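Local coordinates for protein collagen adhesin (Staphylococcus aureus, PDB 2F68) that binds collagen as a staphylococcal surface adhesin, probably by closing its extracellular domains around the triple helix in a "collagen hug", at residues K182-L196 and V233-Q246. Residues are numbered along the deposited sequence; the frame is centred on the assembly and turned at random.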
loop_
_atom_site.group_PDB
_atom_site.type_symbol
_atom_site.label_atom_id
_atom_site.label_comp_id
_atom_site.label_asym_id
_atom_site.label_seq_id
_atom_site.Cartn_x
_atom_site.Cartn_y
_atom_site.Cartn_z
ATOM N N LYS A 182 30.770 9.011 15.520
ATOM C CA LYS A 182 30.570 7.798 16.317
ATOM C C LYS A 182 29.833 6.704 15.539
ATOM O O LYS A 182 29.388 6.927 14.411
ATOM C CB LYS A 182 29.843 8.122 17.631
ATOM C CG LYS A 182 28.493 8.822 17.468
ATOM C CD LYS A 182 27.802 9.050 18.808
ATOM C CE LYS A 182 27.118 7.788 19.320
ATOM N NZ LYS A 182 26.441 8.014 20.628
ATOM N N ASP A 183 29.715 5.525 16.148
ATOM C CA ASP A 183 29.030 4.388 15.533
ATOM C C ASP A 183 27.515 4.575 15.526
ATOM O O ASP A 183 26.921 4.943 16.544
ATOM C CB ASP A 183 29.394 3.084 16.254
ATOM C CG ASP A 183 30.862 2.710 16.096
ATOM O OD1 ASP A 183 31.632 3.489 15.495
ATOM O OD2 ASP A 183 31.247 1.624 16.579
ATOM N N ILE A 184 26.900 4.325 14.373
ATOM C CA ILE A 184 25.453 4.464 14.212
ATOM C C ILE A 184 24.738 3.231 14.763
ATOM O O ILE A 184 25.023 2.101 14.355
ATOM C CB ILE A 184 25.049 4.697 12.731
ATOM C CG1 ILE A 184 25.911 5.797 12.097
ATOM C CG2 ILE A 184 23.563 5.047 12.630
ATOM C CD1 ILE A 184 25.921 5.793 10.576
ATOM N N THR A 185 23.814 3.460 15.692
ATOM C CA THR A 185 23.054 2.380 16.320
ATOM C C THR A 185 21.551 2.599 16.150
ATOM O O THR A 185 21.009 3.620 16.580
ATOM C CB THR A 185 23.404 2.235 17.822
ATOM O OG1 THR A 185 24.828 2.236 17.988
ATOM C CG2 THR A 185 22.833 0.940 18.391
ATOM N N ILE A 186 20.893 1.634 15.514
ATOM C CA ILE A 186 19.449 1.680 15.294
ATOM C C ILE A 186 18.782 0.474 15.957
ATOM O O ILE A 186 19.121 -0.673 15.657
ATOM C CB ILE A 186 19.084 1.713 13.776
ATOM C CG1 ILE A 186 19.925 2.749 13.007
ATOM C CG2 ILE A 186 17.578 1.929 13.576
ATOM C CD1 ILE A 186 19.713 4.210 13.413
ATOM N N LYS A 187 17.843 0.742 16.861
ATOM C CA LYS A 187 17.097 -0.315 17.544
ATOM C C LYS A 187 15.627 -0.301 17.129
ATOM O O LYS A 187 14.831 0.488 17.645
ATOM C CB LYS A 187 17.238 -0.192 19.066
ATOM C CG LYS A 187 18.618 -0.550 19.597
ATOM C CD LYS A 187 18.645 -0.543 21.117
ATOM C CE LYS A 187 20.030 -0.873 21.647
ATOM N NZ LYS A 187 20.074 -0.859 23.135
ATOM N N ASP A 188 15.280 -1.182 16.193
ATOM C CA ASP A 188 13.931 -1.248 15.634
ATOM C C ASP A 188 13.073 -2.297 16.341
ATOM O O ASP A 188 13.551 -3.382 16.676
ATOM C CB ASP A 188 13.997 -1.533 14.129
ATOM C CG ASP A 188 12.653 -1.376 13.438
ATOM O OD1 ASP A 188 11.800 -2.280 13.565
ATOM O OD2 ASP A 188 12.458 -0.353 12.751
ATOM N N GLN A 189 11.806 -1.952 16.564
ATOM C CA GLN A 189 10.830 -2.859 17.165
ATOM C C GLN A 189 9.549 -2.870 16.333
ATOM O O GLN A 189 8.909 -1.830 16.153
ATOM C CB GLN A 189 10.505 -2.456 18.610
ATOM C CG GLN A 189 11.700 -2.395 19.561
ATOM C CD GLN A 189 12.400 -1.045 19.555
ATOM O OE1 GLN A 189 11.768 -0.000 19.387
ATOM N NE2 GLN A 189 13.714 -1.062 19.749
ATOM N N ILE A 190 9.187 -4.045 15.826
ATOM C CA ILE A 190 7.968 -4.206 15.035
ATOM C C ILE A 190 6.819 -4.631 15.950
ATOM O O ILE A 190 6.909 -5.646 16.643
ATOM C CB ILE A 190 8.154 -5.223 13.878
ATOM C CG1 ILE A 190 9.456 -4.942 13.117
ATOM C CG2 ILE A 190 6.958 -5.182 12.930
ATOM C CD1 ILE A 190 10.016 -6.137 12.366
ATOM N N GLN A 191 5.747 -3.841 15.944
ATOM C CA GLN A 191 4.613 -4.051 16.849
ATOM C C GLN A 191 3.717 -5.215 16.416
ATOM O O GLN A 191 3.933 -5.821 15.365
ATOM C CB GLN A 191 3.795 -2.760 17.006
ATOM C CG GLN A 191 4.601 -1.538 17.464
ATOM C CD GLN A 191 5.306 -1.743 18.798
ATOM O OE1 GLN A 191 6.524 -1.584 18.898
ATOM N NE2 GLN A 191 4.544 -2.097 19.829
ATOM N N GLY A 192 2.713 -5.517 17.241
ATOM C CA GLY A 192 1.813 -6.649 17.014
ATOM C C GLY A 192 0.904 -6.514 15.806
ATOM O O GLY A 192 0.688 -5.414 15.293
ATOM N N GLY A 193 0.370 -7.650 15.359
ATOM C CA GLY A 193 -0.511 -7.699 14.193
ATOM C C GLY A 193 0.218 -8.007 12.898
ATOM O O GLY A 193 -0.401 -8.082 11.834
ATOM N N GLN A 194 1.533 -8.191 12.993
ATOM C CA GLN A 194 2.381 -8.460 11.831
ATOM C C GLN A 194 3.617 -9.282 12.202
ATOM O O GLN A 194 4.123 -9.186 13.323
ATOM C CB GLN A 194 2.786 -7.150 11.140
ATOM C CG GLN A 194 3.466 -6.129 12.055
ATOM C CD GLN A 194 3.494 -4.722 11.479
ATOM O OE1 GLN A 194 3.325 -3.743 12.206
ATOM N NE2 GLN A 194 3.708 -4.613 10.171
ATOM N N GLN A 195 4.090 -10.087 11.253
ATOM C CA GLN A 195 5.276 -10.918 11.450
ATOM C C GLN A 195 6.330 -10.638 10.379
ATOM O O GLN A 195 6.030 -10.647 9.183
ATOM C CB GLN A 195 4.898 -12.406 11.472
ATOM C CG GLN A 195 6.075 -13.380 11.622
ATOM C CD GLN A 195 6.869 -13.180 12.906
ATOM O OE1 GLN A 195 6.301 -13.008 13.986
ATOM N NE2 GLN A 195 8.191 -13.210 12.790
ATOM N N LEU A 196 7.559 -10.396 10.828
ATOM C CA LEU A 196 8.679 -10.068 9.946
ATOM C C LEU A 196 9.095 -11.242 9.060
ATOM O O LEU A 196 9.289 -12.361 9.541
ATOM C CB LEU A 196 9.873 -9.571 10.777
ATOM C CG LEU A 196 11.281 -9.481 10.175
ATOM C CD1 LEU A 196 11.366 -8.461 9.046
ATOM C CD2 LEU A 196 12.287 -9.151 11.262
ATOM N N VAL A 233 18.794 -9.825 14.213
ATOM C CA VAL A 233 17.364 -10.026 13.996
ATOM C C VAL A 233 16.808 -11.099 14.930
ATOM O O VAL A 233 17.255 -12.250 14.910
ATOM C CB VAL A 233 17.047 -10.393 12.518
ATOM C CG1 VAL A 233 15.555 -10.644 12.333
ATOM C CG2 VAL A 233 17.520 -9.295 11.571
ATOM N N ASP A 234 15.840 -10.704 15.751
ATOM C CA ASP A 234 15.089 -11.638 16.581
ATOM C C ASP A 234 13.703 -11.813 15.965
ATOM O O ASP A 234 12.825 -10.963 16.133
ATOM C CB ASP A 234 14.995 -11.125 18.024
ATOM C CG ASP A 234 14.616 -12.217 19.015
ATOM O OD1 ASP A 234 13.549 -12.847 18.850
ATOM O OD2 ASP A 234 15.387 -12.434 19.974
ATOM N N ASN A 235 13.526 -12.917 15.242
ATOM C CA ASN A 235 12.299 -13.188 14.490
ATOM C C ASN A 235 11.067 -13.394 15.371
ATOM O O ASN A 235 9.951 -13.040 14.979
ATOM C CB ASN A 235 12.499 -14.394 13.565
ATOM C CG ASN A 235 11.393 -14.533 12.528
ATOM O OD1 ASN A 235 10.707 -15.553 12.473
ATOM N ND2 ASN A 235 11.216 -13.506 11.703
ATOM N N THR A 236 11.277 -13.966 16.555
ATOM C CA THR A 236 10.196 -14.220 17.507
ATOM C C THR A 236 9.717 -12.923 18.167
ATOM O O THR A 236 8.513 -12.711 18.332
ATOM C CB THR A 236 10.623 -15.240 18.593
ATOM O OG1 THR A 236 11.311 -16.338 17.981
ATOM C CG2 THR A 236 9.408 -15.770 19.352
ATOM N N LYS A 237 10.665 -12.060 18.530
ATOM C CA LYS A 237 10.359 -10.789 19.189
ATOM C C LYS A 237 10.095 -9.649 18.200
ATOM O O LYS A 237 9.683 -8.557 18.604
ATOM C CB LYS A 237 11.482 -10.399 20.158
ATOM C CG LYS A 237 11.539 -11.245 21.427
ATOM C CD LYS A 237 12.608 -10.746 22.399
ATOM C CE LYS A 237 12.156 -9.511 23.176
ATOM N NZ LYS A 237 11.060 -9.808 24.143
ATOM N N ASN A 238 10.328 -9.917 16.913
ATOM C CA ASN A 238 10.170 -8.930 15.834
ATOM C C ASN A 238 10.981 -7.648 16.055
ATOM O O ASN A 238 10.449 -6.537 15.982
ATOM C CB ASN A 238 8.686 -8.616 15.582
ATOM C CG ASN A 238 7.952 -9.759 14.905
ATOM O OD1 ASN A 238 8.344 -10.221 13.832
ATOM N ND2 ASN A 238 6.869 -10.214 15.527
ATOM N N THR A 239 12.273 -7.820 16.328
ATOM C CA THR A 239 13.179 -6.695 16.564
ATOM C C THR A 239 14.421 -6.770 15.679
ATOM O O THR A 239 15.020 -7.836 15.521
ATOM C CB THR A 239 13.620 -6.604 18.045
ATOM O OG1 THR A 239 14.084 -7.884 18.493
ATOM C CG2 THR A 239 12.466 -6.145 18.931
ATOM N N ILE A 240 14.793 -5.628 15.105
ATOM C CA ILE A 240 15.988 -5.523 14.268
ATOM C C ILE A 240 16.952 -4.492 14.856
ATOM O O ILE A 240 16.626 -3.307 14.958
ATOM C CB ILE A 240 15.639 -5.156 12.798
ATOM C CG1 ILE A 240 14.670 -6.181 12.197
ATOM C CG2 ILE A 240 16.911 -5.054 11.950
ATOM C CD1 ILE A 240 13.911 -5.689 10.976
ATOM N N ASP A 241 18.136 -4.956 15.249
ATOM C CA ASP A 241 19.167 -4.084 15.808
ATOM C C ASP A 241 20.317 -3.901 14.823
ATOM O O ASP A 241 21.009 -4.860 14.475
ATOM C CB ASP A 241 19.678 -4.633 17.145
ATOM C CG ASP A 241 18.607 -4.645 18.225
ATOM O OD1 ASP A 241 17.859 -3.650 18.349
ATOM O OD2 ASP A 241 18.522 -5.652 18.960
ATOM N N VAL A 242 20.509 -2.662 14.375
ATOM C CA VAL A 242 21.525 -2.340 13.376
ATOM C C VAL A 242 22.669 -1.541 14.000
ATOM O O VAL A 242 22.445 -0.503 14.627
ATOM C CB VAL A 242 20.927 -1.555 12.175
ATOM C CG1 VAL A 242 21.955 -1.402 11.058
ATOM C CG2 VAL A 242 19.671 -2.243 11.647
ATOM N N THR A 243 23.889 -2.041 13.826
ATOM C CA THR A 243 25.093 -1.357 14.289
ATOM C C THR A 243 26.038 -1.139 13.111
ATOM O O THR A 243 26.427 -2.092 12.435
ATOM C CB THR A 243 25.810 -2.154 15.405
ATOM O OG1 THR A 243 24.869 -2.516 16.423
ATOM C CG2 THR A 243 26.935 -1.333 16.027
ATOM N N ILE A 244 26.384 0.121 12.861
ATOM C CA ILE A 244 27.298 0.480 11.777
ATOM C C ILE A 244 28.476 1.285 12.334
ATOM O O ILE A 244 28.269 2.328 12.960
ATOM C CB ILE A 244 26.584 1.289 10.654
ATOM C CG1 ILE A 244 25.334 0.551 10.158
ATOM C CG2 ILE A 244 27.544 1.564 9.492
ATOM C CD1 ILE A 244 24.320 1.437 9.449
ATOM N N PRO A 245 29.716 0.795 12.122
ATOM C CA PRO A 245 30.931 1.510 12.531
ATOM C C PRO A 245 31.057 2.874 11.855
ATOM O O PRO A 245 30.534 3.069 10.754
ATOM C CB PRO A 245 32.058 0.584 12.060
ATOM C CG PRO A 245 31.432 -0.758 11.952
ATOM C CD PRO A 245 30.039 -0.496 11.488
ATOM N N GLN A 246 31.752 3.799 12.513
ATOM C CA GLN A 246 31.877 5.178 12.027
ATOM C C GLN A 246 32.711 5.313 10.750
ATOM O O GLN A 246 32.555 6.281 10.002
ATOM C CB GLN A 246 32.409 6.106 13.129
ATOM C CG GLN A 246 33.854 5.865 13.552
ATOM C CD GLN A 246 34.341 6.887 14.562
ATOM O OE1 GLN A 246 35.050 7.830 14.213
ATOM N NE2 GLN A 246 33.948 6.713 15.819
HETATM O O HOH W 1 15.099 -3.469 19.240
HETATM O O HOH W 2 8.914 -5.783 18.507
HETATM O O HOH W 3 5.344 -7.848 17.472
#
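N238 presents its side-chain amide to Q195 and L196, where strand 194-207 begins. Its OD1 accepts from L196 N at 3.1 Å, above the carbonyl plane. Its ND2 gives a second bond to Q195 OE1, with the amide planes turned 44° apart. Q195 has CG anti to its backbone N (chi1 178°), then bends at chi2 (60°). This brings NE2 to N235 O at 2.8 Å in a nearly straight bond. N235 ND2 returns a bond to L196 O, so both ends of the 235-238 turn are tied to Q195 and L196. D234 OD1 accepts from K237 N, an Asx motif, and N238 and T239 both face D234 in a G1 bulge. L196 CD2 lies 3.8 Å from I240 CD1 and meets V233 CG1. Beyond the turn, strands 184-190 and 239-244 pair antiparallel in one sheet of the collagen-binding domain. I184, I186, D188, I240, V242 and I244 share one face. On the other, D241 OD1 lies 3.4 Å from K187 CG, and a water links this OD1 to D188 O and Q189 NE2. Q189 NE2 also bonds Q275 OE1. At the far end D183 OD1 takes Q246 N at 3.0 Å from above its carboxylate plane. Strand 269-278 flanks 184-190, and strand 230-234 flanks 239-244. I184 packs on I173, and I186 and D188 on L171, of strand 166-173; Y258 of strand 252-262 touches D188, I190, L196 and I240.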